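Local coordinates for protein serine-tRNA ligase (Naegleria fowleri, PDB 6BLJ) that probably attaches serine to its cognate tRNA in the cytosol, using ATP to form a seryl-adenylate intermediate, as other seryl-tRNA synthetases do, at residues 230-235 and 443-448; 362-367 and 406-411. All blocks are in the same frame, centred on the assembly; numbering follows the deposited sequence.

How the contacts relate
Contacts 1 and 2 illustrate how helices back a sheet whose other side holds a nucleotide. Their centres are about 9 Å apart, and their strands, 436-447 and 404-412, are antiparallel neighbours in the mixed sheet of the catalytic core. Contact 1 brings helix 220-238 against residues 443-448; contact 2 brings the end of helix 348-366 against residues 406-411. Along the chain, contact 2 is nested inside the loop closed by contact 1. The two helices also meet, with Tyr231 OH 2.6 Å from Ser366 OG, a probable hydrogen bond. Both strand segments touch AMP: in this class II synthetase fold the two strands line the nucleotide site and the two helices pack behind them.

Contact 1. Residues 230-235 and 443-448. With AMP (adenosine monophosphate), chain D.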
loop_
_atom_site.group_PDB
_atom_site.type_symbol
_atom_site.label_atom_id
_atom_site.label_comp_id
_atom_site.label_asym_id
_atom_site.label_seq_id
_atom_site.Cartn_x
_atom_site.Cartn_y
_atom_site.Cartn_z
ATOM N N ASN A 230 -30.800 10.602 11.425
ATOM C CA ASN A 230 -31.869 11.578 11.235
ATOM C C ASN A 230 -31.909 12.585 12.383
ATOM O O ASN A 230 -32.073 13.797 12.167
ATOM C CB ASN A 230 -33.197 10.831 11.120
ATOM C CG ASN A 230 -34.264 11.614 10.378
ATOM O OD1 ASN A 230 -35.066 11.044 9.645
ATOM N ND2 ASN A 230 -34.288 12.927 10.578
ATOM N N TYR A 231 -31.798 12.092 13.616
ATOM C CA TYR A 231 -31.802 12.964 14.784
ATOM C C TYR A 231 -30.568 13.860 14.799
ATOM O O TYR A 231 -30.672 15.067 15.044
ATOM C CB TYR A 231 -31.883 12.113 16.060
ATOM C CG TYR A 231 -31.652 12.883 17.350
ATOM C CD1 TYR A 231 -32.355 14.051 17.610
ATOM C CD2 TYR A 231 -30.737 12.438 18.304
ATOM C CE1 TYR A 231 -32.150 14.773 18.784
ATOM C CE2 TYR A 231 -30.527 13.154 19.494
ATOM C CZ TYR A 231 -31.245 14.324 19.718
ATOM O OH TYR A 231 -31.057 15.054 20.869
ATOM N N ALA A 232 -29.397 13.291 14.512
ATOM C CA ALA A 232 -28.166 14.078 14.516
ATOM C C ALA A 232 -28.251 15.243 13.544
ATOM O O ALA A 232 -27.873 16.375 13.873
ATOM C CB ALA A 232 -26.974 13.186 14.165
ATOM N N ILE A 233 -28.753 14.987 12.338
ATOM C CA ILE A 233 -28.862 16.053 11.342
ATOM C C ILE A 233 -29.877 17.106 11.785
ATOM O O ILE A 233 -29.635 18.314 11.653
ATOM C CB ILE A 233 -29.194 15.436 9.968
ATOM C CG1 ILE A 233 -27.940 14.727 9.435
ATOM C CG2 ILE A 233 -29.674 16.483 8.984
ATOM C CD1 ILE A 233 -28.224 13.656 8.457
ATOM N N ASP A 234 -31.024 16.677 12.322
ATOM C CA ASP A 234 -31.986 17.644 12.858
ATOM C C ASP A 234 -31.364 18.457 13.986
ATOM O O ASP A 234 -31.496 19.685 14.035
ATOM C CB ASP A 234 -33.238 16.931 13.357
ATOM C CG ASP A 234 -34.130 16.486 12.239
ATOM O OD1 ASP A 234 -33.857 16.887 11.084
ATOM O OD2 ASP A 234 -35.114 15.765 12.520
ATOM N N PHE A 235 -30.673 17.769 14.899
ATOM C CA PHE A 235 -30.014 18.403 16.037
ATOM C C PHE A 235 -29.070 19.516 15.581
ATOM O O PHE A 235 -29.142 20.650 16.068
ATOM C CB PHE A 235 -29.270 17.303 16.801
ATOM C CG PHE A 235 -28.567 17.749 18.058
ATOM C CD1 PHE A 235 -29.242 17.808 19.264
ATOM C CD2 PHE A 235 -27.212 18.027 18.043
ATOM C CE1 PHE A 235 -28.584 18.169 20.425
ATOM C CE2 PHE A 235 -26.553 18.399 19.201
ATOM C CZ PHE A 235 -27.244 18.459 20.392
ATOM N N SER A 443 -15.354 18.279 14.400
ATOM C CA SER A 443 -15.706 17.461 15.549
ATOM C C SER A 443 -16.759 16.440 15.156
ATOM O O SER A 443 -17.787 16.801 14.579
ATOM C CB SER A 443 -16.241 18.308 16.710
ATOM O OG SER A 443 -16.572 17.453 17.797
ATOM N N THR A 444 -16.515 15.181 15.499
ATOM C CA THR A 444 -17.571 14.185 15.438
ATOM C C THR A 444 -18.822 14.690 16.142
ATOM O O THR A 444 -18.744 15.299 17.207
ATOM C CB THR A 444 -17.153 12.896 16.142
ATOM O OG1 THR A 444 -15.771 12.615 15.897
ATOM C CG2 THR A 444 -18.067 11.733 15.702
ATOM N N LEU A 445 -19.984 14.440 15.542
ATOM C CA LEU A 445 -21.199 14.385 16.341
ATOM C C LEU A 445 -21.490 12.938 16.719
ATOM O O LEU A 445 -21.459 12.590 17.903
ATOM C CB LEU A 445 -22.415 15.001 15.627
ATOM C CG LEU A 445 -23.580 15.247 16.607
ATOM C CD1 LEU A 445 -23.253 16.407 17.572
ATOM C CD2 LEU A 445 -24.893 15.520 15.924
ATOM N N THR A 446 -21.734 12.074 15.730
ATOM C CA THR A 446 -21.915 10.662 16.040
ATOM C C THR A 446 -21.460 9.791 14.874
ATOM O O THR A 446 -21.865 9.996 13.725
ATOM C CB THR A 446 -23.383 10.362 16.422
ATOM O OG1 THR A 446 -23.545 8.966 16.690
ATOM C CG2 THR A 446 -24.372 10.764 15.319
ATOM N N ALA A 447 -20.605 8.822 15.190
ATOM C CA ALA A 447 -20.316 7.697 14.316
ATOM C C ALA A 447 -21.221 6.550 14.762
ATOM O O ALA A 447 -21.122 6.093 15.906
ATOM C CB ALA A 447 -18.835 7.322 14.407
ATOM N N THR A 448 -22.131 6.114 13.885
ATOM C CA THR A 448 -23.315 5.453 14.425
ATOM C C THR A 448 -23.065 4.008 14.854
ATOM O O THR A 448 -23.673 3.570 15.833
ATOM C CB THR A 448 -24.489 5.546 13.435
ATOM O OG1 THR A 448 -24.138 4.917 12.191
ATOM C CG2 THR A 448 -24.866 7.022 13.188
HETATM P P AMP D . -11.262 9.999 14.159
HETATM O O1P AMP D . -10.163 8.935 14.135
HETATM O O2P AMP D . -11.608 10.700 12.905
HETATM O O3P AMP D . -10.971 10.959 15.303
HETATM O "O5'" AMP D . -12.581 9.219 14.596
HETATM C "C5'" AMP D . -13.792 9.910 14.873
HETATM C "C4'" AMP D . -14.814 8.972 15.480
HETATM O "O4'" AMP D . -15.267 8.023 14.480
HETATM C "C3'" AMP D . -14.306 8.106 16.612
HETATM O "O3'" AMP D . -14.313 8.778 17.857
HETATM C "C2'" AMP D . -15.235 6.905 16.568
HETATM O "O2'" AMP D . -16.468 7.221 17.191
HETATM C "C1'" AMP D . -15.473 6.759 15.067
HETATM N N9 AMP D . -14.562 5.780 14.425
HETATM C C8 AMP D . -13.253 5.993 14.080
HETATM N N7 AMP D . -12.674 4.956 13.516
HETATM C C5 AMP D . -13.673 3.996 13.486
HETATM C C6 AMP D . -13.701 2.669 13.011
HETATM N N6 AMP D . -12.666 2.066 12.401
HETATM N N1 AMP D . -14.847 1.972 13.164
HETATM C C2 AMP D . -15.900 2.578 13.726
HETATM N N3 AMP D . -16.002 3.829 14.186
HETATM C C4 AMP D . -14.845 4.489 14.046
#
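Leu445 reaches from a corner in its strand to Ala232 and Phe235 on helix 220-238. Its CB starts a side chain whose CG lies anti to the backbone N (chi1 -166°), which carries both methyls toward the helix. At the tip the branches divide the work. CD2 packs 3.6 Å from Ala232 CB and lies 4.0 Å from Phe235 CD2, approaching that ring obliquely, while CD1 stays near Phe235 CE2 at 4.2 Å. Next along the strand, Thr446 adds its methyl, with CG2 3.7 Å from Ala232 CB, and turns its hydroxyl to Thr451. Leu445 and Thr446 both face Ile336 in a classic beta bulge, which lets these successive residues point to the same helix. The ligand lies beyond: Thr444 OG1 is 3.5 Å from AMP C5' while hydrogen-bonded to Ser409 N of the neighbouring strand, and Ala447 CB is 3.5 Å from AMP C1'. Ala447 is also the N-cap of helix 448-458, a strand-to-helix passage consistent with motif 3 of class II synthetases. The chemistry is thus divided: apolar methyl groups bury against the helix without any polar bond between the segments, while the residues on either side of the bulge border the nucleotide's sugar.

Contact 2. Residues 362-367 and 406-411; sequences AFYQSL and ELVSCS. With AMP (adenosine monophosphate), chain D.
Tyr364 and Leu407 mark the closest backbone approach, with CA atoms 9.8 Å apart, a gap between helix and strand that the long Tyr364 side chain spans. Its CG lies beside the backbone N and anti to the carbonyl carbon (chi1 -70°), directing the ring at the strand. Two methyls receive it at the two ring carbons that flank CZ: Leu407 CD1 sits 3.6 Å from Tyr364 CE1, and Val408 CG2 sits 3.5 Å from Tyr364 CE2. Both meet the ring obliquely. Phe363, the preceding helix residue, places CD2 over the centre of one face of the Tyr364 ring. That two successive strand residues serve one ring follows from a classic beta bulge, in which Leu407 and Val408 both face Leu391.

At its polar end, Tyr364 OH hydrogen-bonds to Leu445 O and accepts a bond of 2.8 Å from a water oxygen. The same water donates to Leu407 O at 2.8 Å, so the buried phenol is tied to the strand through solvent. Leu407 O has a second donor in AMP O2', also at 2.8 Å; one carbonyl therefore joins the tyrosine's water to the ribose. Further along, Ser409 OG donates to AMP O3P at 2.6 Å, gripping the phosphate. The strand thus holds AMP at both sugar and phosphate, with the tyrosine in a second shell behind the sugar.

Around this core, strand 404-412 runs between strands 387-394 and 436-447, both antiparallel to it. Val408 also touches Ser360, and Cys410 packs on Phe353, Met356 and Ile357, so helix 348-366 lies against the sheet through several turns, with Tyr364 making its contact close to the helix's C-terminal end.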
loop_
_atom_site.group_PDB
_atom_site.type_symbol
_atom_site.label_atom_id
_atom_site.label_comp_id
_atom_site.label_asym_id
_atom_site.label_seq_id
_atom_site.Cartn_x
_atom_site.Cartn_y
_atom_site.Cartn_z
ATOM N N ALA A 362 -23.939 18.030 24.536
ATOM C CA ALA A 362 -25.400 18.115 24.592
ATOM C C ALA A 362 -26.041 16.949 23.847
ATOM O O ALA A 362 -27.087 16.432 24.258
ATOM C CB ALA A 362 -25.887 19.447 24.015
ATOM N N PHE A 363 -25.421 16.506 22.750
ATOM C CA PHE A 363 -25.977 15.379 22.011
ATOM C C PHE A 363 -26.009 14.120 22.874
ATOM O O PHE A 363 -27.051 13.464 22.993
ATOM C CB PHE A 363 -25.184 15.142 20.727
ATOM C CG PHE A 363 -25.783 14.078 19.827
ATOM C CD1 PHE A 363 -26.921 14.339 19.084
ATOM C CD2 PHE A 363 -25.195 12.825 19.719
ATOM C CE1 PHE A 363 -27.462 13.369 18.243
ATOM C CE2 PHE A 363 -25.734 11.851 18.880
ATOM C CZ PHE A 363 -26.878 12.126 18.152
ATOM N N TYR A 364 -24.871 13.766 23.490
ATOM C CA TYR A 364 -24.823 12.535 24.278
ATOM C C TYR A 364 -25.595 12.656 25.587
ATOM O O TYR A 364 -26.170 11.659 26.054
ATOM C CB TYR A 364 -23.366 12.102 24.503
ATOM C CG TYR A 364 -22.818 11.625 23.179
ATOM C CD1 TYR A 364 -23.183 10.373 22.677
ATOM C CD2 TYR A 364 -22.041 12.460 22.375
ATOM C CE1 TYR A 364 -22.764 9.943 21.430
ATOM C CE2 TYR A 364 -21.588 12.025 21.114
ATOM C CZ TYR A 364 -21.962 10.767 20.659
ATOM O OH TYR A 364 -21.554 10.313 19.436
ATOM N N GLN A 365 -25.637 13.845 26.194
ATOM C CA GLN A 365 -26.557 14.014 27.313
ATOM C C GLN A 365 -27.992 13.729 26.878
ATOM O O GLN A 365 -28.747 13.088 27.612
ATOM C CB GLN A 365 -26.454 15.417 27.911
ATOM C CG GLN A 365 -25.148 15.707 28.629
ATOM C CD GLN A 365 -24.976 17.196 28.869
ATOM O OE1 GLN A 365 -25.958 17.921 28.955
ATOM N NE2 GLN A 365 -23.732 17.658 28.954
ATOM N N SER A 366 -28.394 14.199 25.691
ATOM C CA SER A 366 -29.773 13.954 25.268
ATOM C C SER A 366 -30.028 12.464 25.070
ATOM O O SER A 366 -31.167 12.010 25.201
ATOM C CB SER A 366 -30.117 14.720 23.985
ATOM O OG SER A 366 -29.566 14.092 22.828
ATOM N N LEU A 367 -28.989 11.687 24.750
ATOM C CA LEU A 367 -29.115 10.243 24.601
ATOM C C LEU A 367 -28.990 9.489 25.921
ATOM O O LEU A 367 -29.167 8.269 25.930
ATOM C CB LEU A 367 -28.056 9.712 23.617
ATOM C CG LEU A 367 -28.286 10.096 22.151
ATOM C CD1 LEU A 367 -27.047 9.809 21.352
ATOM C CD2 LEU A 367 -29.477 9.312 21.580
ATOM N N GLU A 406 -13.303 6.229 23.255
ATOM C CA GLU A 406 -13.586 7.418 22.466
ATOM C C GLU A 406 -14.773 7.198 21.527
ATOM O O GLU A 406 -14.872 6.178 20.835
ATOM C CB GLU A 406 -12.333 7.831 21.676
ATOM C CG GLU A 406 -11.946 6.934 20.512
ATOM C CD GLU A 406 -11.242 5.644 20.920
ATOM O OE1 GLU A 406 -11.093 5.385 22.135
ATOM O OE2 GLU A 406 -10.837 4.882 20.008
ATOM N N LEU A 407 -15.692 8.163 21.535
ATOM C CA LEU A 407 -16.800 8.268 20.589
ATOM C C LEU A 407 -16.684 9.492 19.692
ATOM O O LEU A 407 -17.284 9.510 18.606
ATOM C CB LEU A 407 -18.151 8.382 21.324
ATOM C CG LEU A 407 -18.816 7.154 21.924
ATOM C CD1 LEU A 407 -20.275 7.464 22.290
ATOM C CD2 LEU A 407 -18.736 6.045 20.924
ATOM N N VAL A 408 -15.969 10.518 20.151
ATOM C CA VAL A 408 -15.910 11.839 19.526
ATOM C C VAL A 408 -14.484 12.353 19.623
ATOM O O VAL A 408 -13.831 12.200 20.659
ATOM C CB VAL A 408 -16.877 12.826 20.213
ATOM C CG1 VAL A 408 -16.544 14.281 19.833
ATOM C CG2 VAL A 408 -18.325 12.492 19.869
ATOM N N SER A 409 -13.994 12.950 18.539
ATOM C CA SER A 409 -12.807 13.786 18.576
ATOM C C SER A 409 -13.154 15.162 18.010
ATOM O O SER A 409 -13.909 15.277 17.033
ATOM C CB SER A 409 -11.659 13.140 17.788
ATOM O OG SER A 409 -12.028 13.045 16.430
ATOM N N CYS A 410 -12.600 16.199 18.634
ATOM C CA CYS A 410 -12.885 17.594 18.301
ATOM C C CYS A 410 -11.555 18.331 18.257
ATOM O O CYS A 410 -10.825 18.327 19.253
ATOM C CB CYS A 410 -13.826 18.208 19.349
ATOM S SG CYS A 410 -14.165 19.987 19.217
ATOM N N SER A 411 -11.227 18.940 17.115
ATOM C CA SER A 411 -9.915 19.543 16.901
ATOM C C SER A 411 -10.038 20.952 16.338
ATOM O O SER A 411 -10.861 21.212 15.446
ATOM C CB SER A 411 -9.061 18.712 15.918
ATOM O OG SER A 411 -8.901 17.382 16.370
HETATM P P AMP D . -11.262 9.999 14.159
HETATM O O1P AMP D . -10.163 8.935 14.135
HETATM O O2P AMP D . -11.608 10.700 12.905
HETATM O O3P AMP D . -10.971 10.959 15.303
HETATM O "O5'" AMP D . -12.581 9.219 14.596
HETATM C "C5'" AMP D . -13.792 9.910 14.873
HETATM C "C4'" AMP D . -14.814 8.972 15.480
HETATM O "O4'" AMP D . -15.267 8.023 14.480
HETATM C "C3'" AMP D . -14.306 8.106 16.612
HETATM O "O3'" AMP D . -14.313 8.778 17.857
HETATM C "C2'" AMP D . -15.235 6.905 16.568
HETATM O "O2'" AMP D . -16.468 7.221 17.191
HETATM C "C1'" AMP D . -15.473 6.759 15.067
HETATM N N9 AMP D . -14.562 5.780 14.425
HETATM C C8 AMP D . -13.253 5.993 14.080
HETATM N N7 AMP D . -12.674 4.956 13.516
HETATM C C5 AMP D . -13.673 3.996 13.486
HETATM C C6 AMP D . -13.701 2.669 13.011
HETATM N N6 AMP D . -12.666 2.066 12.401
HETATM N N1 AMP D . -14.847 1.972 13.164
HETATM C C2 AMP D . -15.900 2.578 13.726
HETATM N N3 AMP D . -16.002 3.829 14.186
HETATM C C4 AMP D . -14.845 4.489 14.046
HETATM O O HOH W 1 -19.815 8.619 17.961
#